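Local coordinates for protein 4-phosphoerythronate dehydrogenase (Lactobacillus jensenii, PDB 4PRK) that probably uses NAD to interconvert D-lactate and pyruvate, as a D-lactate dehydrogenase of the D-isomer-specific 2-hydroxyacid dehydrogenase family, at residues L75-T80 and P99-R104. Numbering follows the deposited sequence.
Sequences LRIVGT and PVYSPR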
loop_
_atom_site.group_PDB
_atom_site.type_symbol
_atom_site.label_atom_id
_atom_site.label_comp_id
_atom_site.label_asym_id
_atom_site.label_seq_id
_atom_site.Cartn_x
_atom_site.Cartn_y
_atom_site.Cartn_z
ATOM N N LEU A 75 19.552 -10.308 28.243
ATOM C CA LEU A 75 18.279 -10.969 27.994
ATOM C C LEU A 75 18.061 -11.048 26.506
ATOM O O LEU A 75 18.187 -10.017 25.817
ATOM C CB LEU A 75 17.111 -10.147 28.552
ATOM C CG LEU A 75 16.716 -10.352 29.991
ATOM C CD1 LEU A 75 17.683 -11.185 30.809
ATOM C CD2 LEU A 75 16.531 -8.975 30.597
ATOM N N ARG A 76 17.726 -12.242 26.012
ATOM C CA ARG A 76 17.384 -12.406 24.570
ATOM C C ARG A 76 15.895 -12.172 24.350
ATOM O O ARG A 76 15.418 -12.073 23.194
ATOM C CB ARG A 76 17.765 -13.800 24.052
ATOM C CG ARG A 76 19.271 -14.086 24.114
ATOM C CD ARG A 76 19.649 -15.219 23.168
ATOM N NE ARG A 76 18.945 -16.506 23.369
ATOM C CZ ARG A 76 19.184 -17.359 24.363
ATOM N NH1 ARG A 76 18.531 -18.518 24.430
ATOM N NH2 ARG A 76 20.083 -17.058 25.312
ATOM N N ILE A 77 15.183 -12.105 25.477
ATOM C CA ILE A 77 13.749 -11.922 25.511
ATOM C C ILE A 77 13.382 -10.528 26.007
ATOM O O ILE A 77 14.250 -9.693 26.331
ATOM C CB ILE A 77 13.085 -12.981 26.384
ATOM C CG1 ILE A 77 13.510 -12.831 27.831
ATOM C CG2 ILE A 77 13.448 -14.353 25.853
ATOM C CD1 ILE A 77 12.922 -13.922 28.701
ATOM N N VAL A 78 12.076 -10.305 26.021
ATOM C CA VAL A 78 11.502 -9.060 26.463
ATOM C C VAL A 78 11.294 -9.000 27.972
ATOM O O VAL A 78 11.601 -7.979 28.574
ATOM C CB VAL A 78 10.183 -8.776 25.730
ATOM C CG1 VAL A 78 9.110 -9.790 26.105
ATOM C CG2 VAL A 78 9.723 -7.353 26.004
ATOM N N GLY A 79 10.801 -10.078 28.580
ATOM C CA GLY A 79 10.455 -10.057 29.993
ATOM C C GLY A 79 11.673 -10.083 30.894
ATOM O O GLY A 79 12.563 -10.885 30.684
ATOM N N THR A 80 11.702 -9.208 31.901
ATOM C CA THR A 80 12.801 -9.138 32.865
ATOM C C THR A 80 12.390 -9.573 34.250
ATOM O O THR A 80 13.148 -9.404 35.209
ATOM C CB THR A 80 13.295 -7.699 33.035
ATOM O OG1 THR A 80 12.173 -6.873 33.337
ATOM C CG2 THR A 80 13.982 -7.203 31.770
ATOM N N PRO A 99 13.209 -5.761 23.532
ATOM C CA PRO A 99 11.830 -5.287 23.451
ATOM C C PRO A 99 11.143 -5.519 22.103
ATOM O O PRO A 99 9.966 -5.795 22.076
ATOM C CB PRO A 99 11.952 -3.797 23.766
ATOM C CG PRO A 99 13.368 -3.461 23.523
ATOM C CD PRO A 99 14.135 -4.681 23.880
ATOM N N VAL A 100 11.866 -5.377 21.005
ATOM C CA VAL A 100 11.261 -5.438 19.681
ATOM C C VAL A 100 11.856 -6.563 18.826
ATOM O O VAL A 100 12.803 -6.332 18.089
ATOM C CB VAL A 100 11.461 -4.081 18.971
ATOM C CG1 VAL A 100 10.976 -4.108 17.539
ATOM C CG2 VAL A 100 10.776 -2.969 19.745
ATOM N N TYR A 101 11.315 -7.788 18.951
ATOM C CA TYR A 101 11.781 -8.943 18.176
ATOM C C TYR A 101 11.551 -8.841 16.663
ATOM O O TYR A 101 12.476 -8.714 15.875
ATOM C CB TYR A 101 10.855 -10.110 18.496
ATOM C CG TYR A 101 10.767 -10.659 19.889
ATOM C CD1 TYR A 101 11.775 -10.480 20.822
ATOM C CD2 TYR A 101 9.676 -11.432 20.249
ATOM C CE1 TYR A 101 11.676 -11.037 22.088
ATOM C CE2 TYR A 101 9.570 -11.994 21.504
ATOM C CZ TYR A 101 10.569 -11.795 22.418
ATOM O OH TYR A 101 10.444 -12.354 23.653
ATOM N N SER A 102 10.273 -8.795 16.296
ATOM C CA SER A 102 9.798 -8.375 14.992
ATOM C C SER A 102 8.328 -8.015 15.115
ATOM O O SER A 102 7.498 -8.917 15.167
ATOM C CB SER A 102 10.003 -9.493 13.964
ATOM O OG SER A 102 9.225 -9.321 12.810
ATOM N N PRO A 103 7.971 -6.733 15.147
ATOM C CA PRO A 103 6.528 -6.476 15.268
ATOM C C PRO A 103 5.705 -7.057 14.121
ATOM O O PRO A 103 4.579 -7.411 14.353
ATOM C CB PRO A 103 6.411 -4.953 15.306
ATOM C CG PRO A 103 7.682 -4.427 14.816
ATOM C CD PRO A 103 8.678 -5.372 15.320
ATOM N N ARG A 104 6.248 -7.125 12.916
ATOM C CA ARG A 104 5.543 -7.733 11.796
ATOM C C ARG A 104 5.203 -9.222 11.989
ATOM O O ARG A 104 4.195 -9.682 11.509
ATOM C CB ARG A 104 6.269 -7.491 10.484
ATOM C CG ARG A 104 6.017 -6.120 9.877
ATOM C CD ARG A 104 4.611 -5.962 9.353
ATOM N NE ARG A 104 4.360 -6.723 8.141
ATOM C CZ ARG A 104 4.050 -6.194 6.963
ATOM N NH1 ARG A 104 3.944 -4.887 6.821
ATOM N NH2 ARG A 104 3.836 -6.975 5.930
#
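Tyr101 reaches across to the backbone at Ile77 and Val78, meeting it with the hydroxyl end of its ring. A chi1 of -63° swings the ring toward 75-80, and the length of the phenol brings OH to 3.5 Å from Val78 N, a close approach without a hydrogen bond. The ring is long enough to cross here while also meeting Ser303 and Met307 of helix 301-319. Ile77 CA lies at the ring edge, 3.8 Å from OH, while CE1 comes within 4.0 Å of Arg76 O. The side chains of Val78 and Tyr101 cross at about a right angle. Beta-branching lets Val78 serve two neighbours: with chi1 66°, CG1 is turned to Tyr101 OH (3.8 Å) and CG2 to Pro99 CA (3.9 Å). Pro99 offers that CA while its ring, pointing away, meets Phe326. Residues 75-80 leave strand 72-75 of the five-stranded parallel sheet; 99-104, following strand 94-96, link this domain to the Rossmann-type domain, where the start of helix 103-118 packs on helix 155-167. A backbone hydrogen bond between Ile77 and Val98 prolongs the strand pairing beside the contact. Arg76 directs its guanidinium elsewhere, to a salt bridge with Glu12, and Ser102 N-caps helix 103-118, OG bonding Ala105 N.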